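Local coordinates for protein cytochrome P450 (CYP102L1) (Mycobacterium phage Adler, PDB 6N6Q) that binds haem and, as a cytochrome P450 encoded by a bacteriophage, probably catalyses oxidation of an organic substrate, at residues A[60-65]-A[369-374]; A[74-79]-A[352-357]; A[148-153]-A[465-470]. All blocks are in the same frame, centred on the assembly; numbering follows the deposited sequence.

How the contacts relate
Contacts 1 and 2 belong to the same mixed sheet and touch directly: the ring of Trp77 packs on Asp369 and Val371, and strand 347-352, running between the two, ends at Ala352. Contact 1 is the buried part, parallel strands dressed with valines and a phenylalanine. Contact 2 lies at the sheet margin, partly open, and relies on lysine-to-carbonyl bonds, an indole face and a haem propionate. Contact 3 sits on the opposite side of the chain's centre, its centre about 38 Å from that of contact 1, in a separate antiparallel sheet. It is partly buried, with an aliphatic inner side and a tryptophan-arginine pair on the other.

Contact 1 (A[60-65]-A[369-374]); sequences VVVDGP and DWVFVN
The Phe372 ring takes Val61 at its rim: CG1 of Val61 lies near the ring plane, 4.3 Å from Phe372 CD2, so the valine borders the ring without stacking on it. The ring of Phe349, from the next strand, also meets it, the two planes inclined at about 50°. Phe372 shares a sheet face with Val61; with CG anti to the backbone N (chi1 177°) its ring lies with an edge to Val61 CG1. The Asn374 amide looks elsewhere: its OD1 caps Ala377 N at the start of helix 375-379. What Asn374 offers across the contact is aliphatic, its CB lying 3.9 Å from Val61 CG1.

Beneath the side chains runs a parallel pairing of strands 58-62 and 370-374. Phe372 grips its neighbour twice, donating N to Val60 O at 2.8 Å and accepting Val62 N on its own O, also at 2.8 Å. Asn374 N continues the pattern to Val62 O at 2.9 Å.

On the sheet face opposite Phe372, Val371 touches two valines: CG1 meets Val60 CG1 at 3.7 Å, and CB, with CG2 beside it, meets Val62 CG2 at 4.0 Å. Val62 also packs on Leu67 and Ile68 of helix 65-71, and Val373 on Ile68 and Ile71, whereas Val61 turns to Leu39 of helix 35-43. The two sheet faces are thus covered by different helices.

Strand 49-53 continues the sheet beyond Val61 and strand 347-352 beyond Val371 and Val373, both antiparallel to their neighbours. A parallel central pair with antiparallel strands outside it, hydrophobic on both faces, is the mixed beta1 sheet of the cytochrome P450 fold.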
loop_
_atom_site.group_PDB
_atom_site.type_symbol
_atom_site.label_atom_id
_atom_site.label_comp_id
_atom_site.label_asym_id
_atom_site.label_seq_id
_atom_site.Cartn_x
_atom_site.Cartn_y
_atom_site.Cartn_z
ATOM N N VAL A 60 3.775 22.240 4.800
ATOM C CA VAL A 60 3.989 22.803 3.473
ATOM C C VAL A 60 3.610 21.730 2.457
ATOM O O VAL A 60 4.295 20.711 2.331
ATOM C CB VAL A 60 5.437 23.264 3.282
ATOM C CG1 VAL A 60 5.638 23.798 1.872
ATOM C CG2 VAL A 60 5.800 24.318 4.320
ATOM N N VAL A 61 2.510 21.948 1.745
ATOM C CA VAL A 61 1.998 20.993 0.770
ATOM C C VAL A 61 2.512 21.381 -0.608
ATOM O O VAL A 61 2.395 22.542 -1.019
ATOM C CB VAL A 61 0.461 20.947 0.790
ATOM C CG1 VAL A 61 -0.054 19.944 -0.229
ATOM C CG2 VAL A 61 -0.040 20.611 2.186
ATOM N N VAL A 62 3.083 20.415 -1.320
ATOM C CA VAL A 62 3.570 20.611 -2.682
ATOM C C VAL A 62 2.745 19.720 -3.599
ATOM O O VAL A 62 2.714 18.496 -3.418
ATOM C CB VAL A 62 5.068 20.290 -2.807
ATOM C CG1 VAL A 62 5.593 20.747 -4.155
ATOM C CG2 VAL A 62 5.848 20.940 -1.676
ATOM N N ASP A 63 2.070 20.332 -4.576
ATOM C CA ASP A 63 1.256 19.586 -5.528
ATOM C C ASP A 63 1.477 20.031 -6.970
ATOM O O ASP A 63 0.674 19.678 -7.842
ATOM C CB ASP A 63 -0.234 19.694 -5.173
ATOM C CG ASP A 63 -0.737 21.127 -5.170
ATOM O OD1 ASP A 63 0.096 22.052 -5.224
ATOM O OD2 ASP A 63 -1.969 21.328 -5.117
ATOM N N GLY A 64 2.536 20.789 -7.245
ATOM C CA GLY A 64 2.832 21.236 -8.584
ATOM C C GLY A 64 3.875 20.373 -9.262
ATOM O O GLY A 64 4.834 19.913 -8.634
ATOM N N PRO A 65 3.710 20.143 -10.568
ATOM C CA PRO A 65 4.613 19.204 -11.264
ATOM C C PRO A 65 6.078 19.607 -11.223
ATOM O O PRO A 65 6.931 18.778 -10.881
ATOM C CB PRO A 65 4.057 19.193 -12.695
ATOM C CG PRO A 65 2.627 19.604 -12.550
ATOM C CD PRO A 65 2.615 20.607 -11.439
ATOM N N ASP A 369 14.124 20.908 7.086
ATOM C CA ASP A 369 12.754 21.348 6.867
ATOM C C ASP A 369 12.032 20.325 6.004
ATOM O O ASP A 369 12.604 19.774 5.059
ATOM C CB ASP A 369 12.718 22.722 6.198
ATOM C CG ASP A 369 13.159 23.836 7.126
ATOM O OD1 ASP A 369 13.069 23.658 8.360
ATOM O OD2 ASP A 369 13.591 24.892 6.621
ATOM N N TRP A 370 10.769 20.062 6.329
ATOM C CA TRP A 370 10.028 18.993 5.682
ATOM C C TRP A 370 8.773 19.523 5.003
ATOM O O TRP A 370 8.147 20.480 5.468
ATOM C CB TRP A 370 9.662 17.879 6.679
ATOM C CG TRP A 370 9.070 18.358 7.967
ATOM C CD1 TRP A 370 9.741 18.891 9.029
ATOM C CD2 TRP A 370 7.687 18.326 8.341
ATOM N NE1 TRP A 370 8.859 19.205 10.036
ATOM C CE2 TRP A 370 7.593 18.866 9.640
ATOM C CE3 TRP A 370 6.520 17.897 7.703
ATOM C CZ2 TRP A 370 6.379 18.987 10.311
ATOM C CZ3 TRP A 370 5.316 18.020 8.370
ATOM C CH2 TRP A 370 5.254 18.561 9.661
ATOM N N VAL A 371 8.422 18.886 3.884
ATOM C CA VAL A 371 7.231 19.206 3.112
ATOM C C VAL A 371 6.484 17.910 2.814
ATOM O O VAL A 371 6.988 16.808 3.036
ATOM C CB VAL A 371 7.560 19.947 1.798
ATOM C CG1 VAL A 371 8.299 21.250 2.081
ATOM C CG2 VAL A 371 8.374 19.048 0.878
ATOM N N PHE A 372 5.268 18.061 2.296
ATOM C CA PHE A 372 4.416 16.939 1.926
ATOM C C PHE A 372 4.150 17.001 0.430
ATOM O O PHE A 372 3.664 18.019 -0.074
ATOM C CB PHE A 372 3.101 16.964 2.709
ATOM C CG PHE A 372 2.134 15.878 2.322
ATOM C CD1 PHE A 372 2.343 14.567 2.721
ATOM C CD2 PHE A 372 1.004 16.173 1.577
ATOM C CE1 PHE A 372 1.451 13.567 2.371
ATOM C CE2 PHE A 372 0.107 15.177 1.226
ATOM C CZ PHE A 372 0.331 13.874 1.624
ATOM N N VAL A 373 4.475 15.921 -0.273
ATOM C CA VAL A 373 4.156 15.785 -1.688
ATOM C C VAL A 373 2.763 15.176 -1.785
ATOM O O VAL A 373 2.551 14.025 -1.393
ATOM C CB VAL A 373 5.195 14.929 -2.421
ATOM C CG1 VAL A 373 4.743 14.655 -3.847
ATOM C CG2 VAL A 373 6.553 15.617 -2.410
ATOM N N ASN A 374 1.807 15.949 -2.295
ATOM C CA ASN A 374 0.423 15.497 -2.431
ATOM C C ASN A 374 0.294 14.766 -3.763
ATOM O O ASN A 374 0.095 15.388 -4.810
ATOM C CB ASN A 374 -0.538 16.678 -2.340
ATOM C CG ASN A 374 -1.990 16.249 -2.224
ATOM O OD1 ASN A 374 -2.367 15.158 -2.648
ATOM N ND2 ASN A 374 -2.816 17.114 -1.649
#

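Contact 2 (A[74-79]-A[352-357]); sequences PQLWEK and AKQDTT. With HEM (protoporphyrin IX containing Fe), chain E.
Lys353 NZ reaches over to two successive backbone carbonyls, bonding Pro74 O at 3.3 Å in the carbonyl plane and, weakly, Gln75 O at 3.4 Å. A bend at chi3 (66°) turns the ammonium back to these oxygens. Lower down, the same residue gives its backbone N to Leu76 O at 2.7 Å, so both ends of Lys353 are tied to 74-76. Its CG lies across the Glu78 side chain, 3.5 Å from OE1; the charged ends stay apart, and Glu78 OE2 bonds Gln351 instead.

Trp77 and Ala352 are an antiparallel non-hydrogen-bonded pair joining edge strand 77-79 to 347-352. Ala352 CB stands over the indole, 3.9 Å from the centroid of the Trp77 six-membered ring, a CH-pi contact. Phe365 meets the same indole edge-to-face. Beyond it, the methyl CG2 of Thr356 packs on Leu76 CD2 at 3.7 Å.

At the far end of strand 77-79, Lys79 NZ donates to propionate oxygen O2A of the haem at 2.9 Å, and to Phe97 O. Trp106 and Arg417 are further haem partners. Lys353 ties down the turn at 74-76 that leads into the strand carrying Lys79, and Lys79 would probably offset part of the charge of the propionate it bonds.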
loop_
_atom_site.group_PDB
_atom_site.type_symbol
_atom_site.label_atom_id
_atom_site.label_comp_id
_atom_site.label_asym_id
_atom_site.label_seq_id
_atom_site.Cartn_x
_atom_site.Cartn_y
_atom_site.Cartn_z
ATOM N N PRO A 74 17.279 13.409 -5.430
ATOM C CA PRO A 74 17.952 12.646 -4.366
ATOM C C PRO A 74 19.174 13.337 -3.784
ATOM O O PRO A 74 19.561 13.012 -2.654
ATOM C CB PRO A 74 18.334 11.336 -5.066
ATOM C CG PRO A 74 18.470 11.715 -6.503
ATOM C CD PRO A 74 17.443 12.783 -6.754
ATOM N N GLN A 75 19.795 14.272 -4.505
ATOM C CA GLN A 75 20.984 14.934 -3.977
ATOM C C GLN A 75 20.641 15.991 -2.934
ATOM O O GLN A 75 21.405 16.180 -1.981
ATOM C CB GLN A 75 21.791 15.568 -5.112
ATOM C CG GLN A 75 22.514 14.573 -6.009
ATOM C CD GLN A 75 21.591 13.908 -7.011
ATOM O OE1 GLN A 75 20.455 14.341 -7.209
ATOM N NE2 GLN A 75 22.076 12.851 -7.651
ATOM N N LEU A 76 19.511 16.679 -3.090
ATOM C CA LEU A 76 19.141 17.762 -2.188
ATOM C C LEU A 76 18.121 17.357 -1.132
ATOM O O LEU A 76 18.178 17.868 -0.009
ATOM C CB LEU A 76 18.587 18.949 -2.983
ATOM C CG LEU A 76 19.546 19.623 -3.968
ATOM C CD1 LEU A 76 18.899 20.853 -4.590
ATOM C CD2 LEU A 76 20.854 19.989 -3.283
ATOM N N TRP A 77 17.194 16.460 -1.455
ATOM C CA TRP A 77 16.142 16.069 -0.532
ATOM C C TRP A 77 16.206 14.573 -0.253
ATOM O O TRP A 77 16.848 13.808 -0.978
ATOM C CB TRP A 77 14.757 16.440 -1.080
ATOM C CG TRP A 77 14.558 17.913 -1.259
ATOM C CD1 TRP A 77 15.063 18.692 -2.259
ATOM C CD2 TRP A 77 13.794 18.785 -0.417
ATOM N NE1 TRP A 77 14.664 19.994 -2.089
ATOM C CE2 TRP A 77 13.884 20.079 -0.966
ATOM C CE3 TRP A 77 13.041 18.597 0.746
ATOM C CZ2 TRP A 77 13.253 21.180 -0.391
ATOM C CZ3 TRP A 77 12.417 19.691 1.319
ATOM C CH2 TRP A 77 12.526 20.966 0.748
ATOM N N GLU A 78 15.524 14.164 0.815
ATOM C CA GLU A 78 15.489 12.771 1.232
ATOM C C GLU A 78 14.190 12.525 1.989
ATOM O O GLU A 78 13.403 13.446 2.225
ATOM C CB GLU A 78 16.712 12.422 2.085
ATOM C CG GLU A 78 16.792 13.195 3.387
ATOM C CD GLU A 78 18.028 12.850 4.191
ATOM O OE1 GLU A 78 18.955 12.239 3.620
ATOM O OE2 GLU A 78 18.070 13.189 5.392
ATOM N N LYS A 79 13.972 11.270 2.374
ATOM C CA LYS A 79 12.732 10.900 3.043
ATOM C C LYS A 79 12.635 11.543 4.419
ATOM O O LYS A 79 13.600 11.558 5.189
ATOM C CB LYS A 79 12.623 9.380 3.177
ATOM C CG LYS A 79 11.715 8.938 4.322
ATOM C CD LYS A 79 11.021 7.618 4.049
ATOM C CE LYS A 79 9.996 7.324 5.133
ATOM N NZ LYS A 79 9.100 6.190 4.775
ATOM N N ALA A 352 14.833 18.411 3.581
ATOM C CA ALA A 352 15.967 18.987 2.873
ATOM C C ALA A 352 17.274 18.525 3.505
ATOM O O ALA A 352 17.475 18.674 4.715
ATOM C CB ALA A 352 15.884 20.513 2.877
ATOM N N LYS A 353 18.162 17.964 2.679
ATOM C CA LYS A 353 19.465 17.536 3.178
ATOM C C LYS A 353 20.375 18.724 3.451
ATOM O O LYS A 353 21.273 18.636 4.297
ATOM C CB LYS A 353 20.120 16.580 2.182
ATOM C CG LYS A 353 19.324 15.310 1.935
ATOM C CD LYS A 353 19.841 14.540 0.731
ATOM C CE LYS A 353 21.240 14.000 0.967
ATOM N NZ LYS A 353 21.751 13.273 -0.228
ATOM N N GLN A 354 20.170 19.832 2.741
ATOM C CA GLN A 354 20.942 21.052 2.922
ATOM C C GLN A 354 19.994 22.237 2.827
ATOM O O GLN A 354 18.805 22.086 2.535
ATOM C CB GLN A 354 22.054 21.184 1.870
ATOM C CG GLN A 354 22.804 19.896 1.566
ATOM C CD GLN A 354 23.506 19.934 0.224
ATOM O OE1 GLN A 354 23.590 18.920 -0.473
ATOM N NE2 GLN A 354 24.016 21.104 -0.148
ATOM N N ASP A 355 20.528 23.430 3.074
ATOM C CA ASP A 355 19.783 24.652 2.797
ATOM C C ASP A 355 19.664 24.809 1.289
ATOM O O ASP A 355 20.671 24.997 0.598
ATOM C CB ASP A 355 20.475 25.862 3.417
ATOM C CG ASP A 355 20.770 25.674 4.890
ATOM O OD1 ASP A 355 20.699 24.524 5.373
ATOM O OD2 ASP A 355 21.070 26.681 5.568
ATOM N N THR A 356 18.444 24.711 0.764
ATOM C CA THR A 356 18.220 24.791 -0.672
ATOM C C THR A 356 16.996 25.652 -0.945
ATOM O O THR A 356 16.353 26.176 -0.029
ATOM C CB THR A 356 18.036 23.403 -1.301
ATOM O OG1 THR A 356 16.959 22.718 -0.650
ATOM C CG2 THR A 356 19.312 22.580 -1.192
ATOM N N THR A 357 16.687 25.801 -2.232
ATOM C CA THR A 357 15.491 26.480 -2.706
ATOM C C THR A 357 14.919 25.680 -3.864
ATOM O O THR A 357 15.669 25.116 -4.667
ATOM C CB THR A 357 15.784 27.917 -3.174
ATOM O OG1 THR A 357 16.601 27.879 -4.351
ATOM C CG2 THR A 357 16.504 28.716 -2.092
HETATM C CHA HEM E . 7.364 2.288 0.996
HETATM C CHB HEM E . 3.265 2.644 -1.591
HETATM C CHC HEM E . 2.770 -2.194 -1.466
HETATM C CHD HEM E . 6.427 -2.437 1.725
HETATM C C1A HEM E . 6.320 2.820 0.264
HETATM C C2A HEM E . 6.125 4.214 -0.093
HETATM C C3A HEM E . 4.999 4.308 -0.802
HETATM C C4A HEM E . 4.429 2.981 -0.930
HETATM C CMA HEM E . 4.411 5.611 -1.381
HETATM C CAA HEM E . 7.044 5.396 0.281
HETATM C CBA HEM E . 6.636 5.910 1.659
HETATM C CGA HEM E . 7.379 7.176 1.998
HETATM O O1A HEM E . 8.106 7.711 1.120
HETATM O O2A HEM E . 7.243 7.654 3.153
HETATM C C1B HEM E . 2.805 1.363 -1.833
HETATM C C2B HEM E . 1.710 1.004 -2.712
HETATM C C3B HEM E . 1.569 -0.336 -2.681
HETATM C C4B HEM E . 2.575 -0.862 -1.776
HETATM C CMB HEM E . 0.895 2.046 -3.514
HETATM C CAB HEM E . 0.559 -1.250 -3.424
HETATM C CBB HEM E . -0.410 -0.822 -4.244
HETATM C C1C HEM E . 3.731 -2.704 -0.615
HETATM C C2C HEM E . 3.993 -4.103 -0.344
HETATM C C3C HEM E . 4.994 -4.186 0.533
HETATM C C4C HEM E . 5.420 -2.830 0.861
HETATM C CMC HEM E . 3.245 -5.309 -0.953
HETATM C CAC HEM E . 5.548 -5.532 1.060
HETATM C CBC HEM E . 6.574 -5.614 1.914
HETATM C C1D HEM E . 7.011 -1.187 1.804
HETATM C C2D HEM E . 8.155 -0.820 2.618
HETATM C C3D HEM E . 8.413 0.478 2.417
HETATM C C4D HEM E . 7.445 0.991 1.467
HETATM C CMD HEM E . 8.938 -1.764 3.558
HETATM C CAD HEM E . 9.547 1.295 3.078
HETATM C CBD HEM E . 10.844 1.116 2.295
HETATM C CGD HEM E . 11.928 1.986 2.881
HETATM O O1D HEM E . 13.123 1.596 2.796
HETATM O O2D HEM E . 11.603 3.067 3.440
HETATM N NA HEM E . 5.262 2.103 -0.264
HETATM N NB HEM E . 3.307 0.201 -1.282
HETATM N NC HEM E . 4.621 -1.962 0.137
HETATM N ND HEM E . 6.607 -0.055 1.117
HETATM FE FE HEM E . 4.858 0.084 0.037
#

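Contact 3 (A[148-153]-A[465-470]); sequences SWIDIP and LRLRNR
Ile150 and Leu465 form an antiparallel hydrogen-bonded pair, Ile150 N giving to Leu465 O at 2.8 Å and Leu465 N to Ile150 O at 3.1 Å. On one side of this short pairing Arg466 crosses obliquely over the Trp149 indole. Its CB stands over the six-membered ring, 4.0 Å from the centroid, and its guanidinium follows on the same face with the two planes 32° apart. Trp149 NE1 comes to 3.1 Å from Arg466 NH1, but both are donors and no hydrogen bond joins them. Arg466 NH2 makes its salt bridge with Glu443, which probably helps hold the group over the ring. CG anti to the backbone N (chi1 -168°) sends the arginine chain past Ser148 O, 3.4 Å from CG.

The other side is aliphatic. Ile152 CG1 packs on Leu465 CG at 3.7 Å, and the two share Leu291 of helix 265-296 beneath them. Ile150 CD1 meets Leu467 CD1 at 3.6 Å, the side chains crossing at about a right angle.

A short strand just before helix 152-169, paired with a C-terminal strand that in turn pairs with 440-444, matches the beta3 sheet of the cytochrome P450 fold.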
loop_
_atom_site.group_PDB
_atom_site.type_symbol
_atom_site.label_atom_id
_atom_site.label_comp_id
_atom_site.label_asym_id
_atom_site.label_seq_id
_atom_site.Cartn_x
_atom_site.Cartn_y
_atom_site.Cartn_z
ATOM N N SER A 148 -24.984 -13.029 -2.861
ATOM C CA SER A 148 -24.660 -12.232 -1.688
ATOM C C SER A 148 -23.862 -10.995 -2.079
ATOM O O SER A 148 -23.048 -11.028 -3.007
ATOM C CB SER A 148 -23.866 -13.057 -0.672
ATOM O OG SER A 148 -23.547 -12.287 0.474
ATOM N N TRP A 149 -24.103 -9.903 -1.357
ATOM C CA TRP A 149 -23.324 -8.686 -1.534
ATOM C C TRP A 149 -22.054 -8.767 -0.699
ATOM O O TRP A 149 -22.105 -9.050 0.502
ATOM C CB TRP A 149 -24.143 -7.456 -1.147
ATOM C CG TRP A 149 -25.154 -7.082 -2.180
ATOM C CD1 TRP A 149 -26.486 -7.372 -2.168
ATOM C CD2 TRP A 149 -24.914 -6.352 -3.389
ATOM N NE1 TRP A 149 -27.092 -6.864 -3.292
ATOM C CE2 TRP A 149 -26.148 -6.233 -4.057
ATOM C CE3 TRP A 149 -23.774 -5.785 -3.970
ATOM C CZ2 TRP A 149 -26.274 -5.571 -5.277
ATOM C CZ3 TRP A 149 -23.903 -5.129 -5.180
ATOM C CH2 TRP A 149 -25.143 -5.028 -5.821
ATOM N N ILE A 150 -20.916 -8.520 -1.339
ATOM C CA ILE A 150 -19.603 -8.710 -0.739
ATOM C C ILE A 150 -19.012 -7.349 -0.407
ATOM O O ILE A 150 -18.925 -6.474 -1.277
ATOM C CB ILE A 150 -18.674 -9.498 -1.678
ATOM C CG1 ILE A 150 -19.164 -10.939 -1.825
ATOM C CG2 ILE A 150 -17.239 -9.449 -1.183
ATOM C CD1 ILE A 150 -18.312 -11.781 -2.747
ATOM N N ASP A 151 -18.611 -7.168 0.849
ATOM C CA ASP A 151 -17.838 -5.991 1.229
ATOM C C ASP A 151 -16.430 -6.138 0.669
ATOM O O ASP A 151 -15.632 -6.937 1.170
ATOM C CB ASP A 151 -17.825 -5.830 2.745
ATOM C CG ASP A 151 -17.191 -4.524 3.186
ATOM O OD1 ASP A 151 -16.217 -4.560 3.967
ATOM O OD2 ASP A 151 -17.657 -3.457 2.731
ATOM N N ILE A 152 -16.127 -5.377 -0.379
ATOM C CA ILE A 152 -14.926 -5.586 -1.188
ATOM C C ILE A 152 -13.649 -5.197 -0.445
ATOM O O ILE A 152 -12.696 -5.990 -0.447
ATOM C CB ILE A 152 -15.041 -4.843 -2.532
ATOM C CG1 ILE A 152 -16.246 -5.362 -3.317
ATOM C CG2 ILE A 152 -13.772 -5.011 -3.353
ATOM C CD1 ILE A 152 -16.165 -6.838 -3.646
ATOM N N PRO A 153 -13.554 -4.017 0.188
ATOM C CA PRO A 153 -12.288 -3.679 0.868
ATOM C C PRO A 153 -11.901 -4.657 1.966
ATOM O O PRO A 153 -10.717 -4.988 2.101
ATOM C CB PRO A 153 -12.556 -2.274 1.428
ATOM C CG PRO A 153 -13.617 -1.721 0.557
ATOM C CD PRO A 153 -14.500 -2.887 0.239
ATOM N N LEU A 465 -19.922 -5.247 -3.997
ATOM C CA LEU A 465 -20.129 -5.836 -5.310
ATOM C C LEU A 465 -20.818 -7.186 -5.159
ATOM O O LEU A 465 -20.842 -7.779 -4.078
ATOM C CB LEU A 465 -18.805 -6.012 -6.068
ATOM C CG LEU A 465 -18.031 -4.754 -6.465
ATOM C CD1 LEU A 465 -16.748 -5.130 -7.192
ATOM C CD2 LEU A 465 -18.887 -3.834 -7.321
ATOM N N ARG A 466 -21.386 -7.662 -6.263
ATOM C CA ARG A 466 -21.979 -8.987 -6.321
ATOM C C ARG A 466 -21.461 -9.703 -7.558
ATOM O O ARG A 466 -21.211 -9.083 -8.596
ATOM C CB ARG A 466 -23.511 -8.925 -6.338
ATOM C CG ARG A 466 -24.182 -10.270 -6.117
ATOM C CD ARG A 466 -25.579 -10.098 -5.552
ATOM N NE ARG A 466 -26.423 -9.283 -6.418
ATOM C CZ ARG A 466 -27.653 -8.888 -6.103
ATOM N NH1 ARG A 466 -28.184 -9.236 -4.938
ATOM N NH2 ARG A 466 -28.352 -8.148 -6.954
ATOM N N LEU A 467 -21.294 -11.016 -7.436
ATOM C CA LEU A 467 -20.654 -11.818 -8.464
ATOM C C LEU A 467 -21.566 -12.950 -8.908
ATOM O O LEU A 467 -22.324 -13.511 -8.110
ATOM C CB LEU A 467 -19.335 -12.409 -7.959
ATOM C CG LEU A 467 -18.450 -11.496 -7.115
ATOM C CD1 LEU A 467 -17.532 -12.335 -6.258
ATOM C CD2 LEU A 467 -17.648 -10.562 -8.001
ATOM N N ARG A 468 -21.485 -13.274 -10.194
ATOM C CA ARG A 468 -22.023 -14.510 -10.739
ATOM C C ARG A 468 -20.893 -15.251 -11.437
ATOM O O ARG A 468 -20.051 -14.631 -12.094
ATOM C CB ARG A 468 -23.165 -14.256 -11.730
ATOM C CG ARG A 468 -24.256 -13.315 -11.245
ATOM C CD ARG A 468 -24.898 -13.783 -9.946
ATOM N NE ARG A 468 -26.238 -13.223 -9.779
ATOM C CZ ARG A 468 -26.490 -11.960 -9.445
ATOM N NH1 ARG A 468 -25.494 -11.108 -9.239
ATOM N NH2 ARG A 468 -27.744 -11.546 -9.320
ATOM N N ASN A 469 -20.864 -16.572 -11.279
ATOM C CA ASN A 469 -19.884 -17.376 -11.994
ATOM C C ASN A 469 -20.133 -17.277 -13.494
ATOM O O ASN A 469 -21.271 -17.404 -13.955
ATOM C CB ASN A 469 -19.949 -18.830 -11.529
ATOM C CG ASN A 469 -19.553 -18.995 -10.076
ATOM O OD1 ASN A 469 -20.404 -19.015 -9.185
ATOM N ND2 ASN A 469 -18.251 -19.109 -9.827
ATOM N N ARG A 470 -19.062 -17.041 -14.255
ATOM C CA ARG A 470 -19.208 -16.732 -15.674
ATOM C C ARG A 470 -19.701 -17.919 -16.493
ATOM O O ARG A 470 -20.177 -17.717 -17.616
ATOM C CB ARG A 470 -17.883 -16.216 -16.239
ATOM C CG ARG A 470 -17.380 -14.962 -15.542
ATOM C CD ARG A 470 -17.009 -13.861 -16.526
ATOM N NE ARG A 470 -15.789 -14.163 -17.268
ATOM C CZ ARG A 470 -15.758 -14.503 -18.552
ATOM N NH1 ARG A 470 -16.884 -14.579 -19.248
ATOM N NH2 ARG A 470 -14.599 -14.758 -19.142
#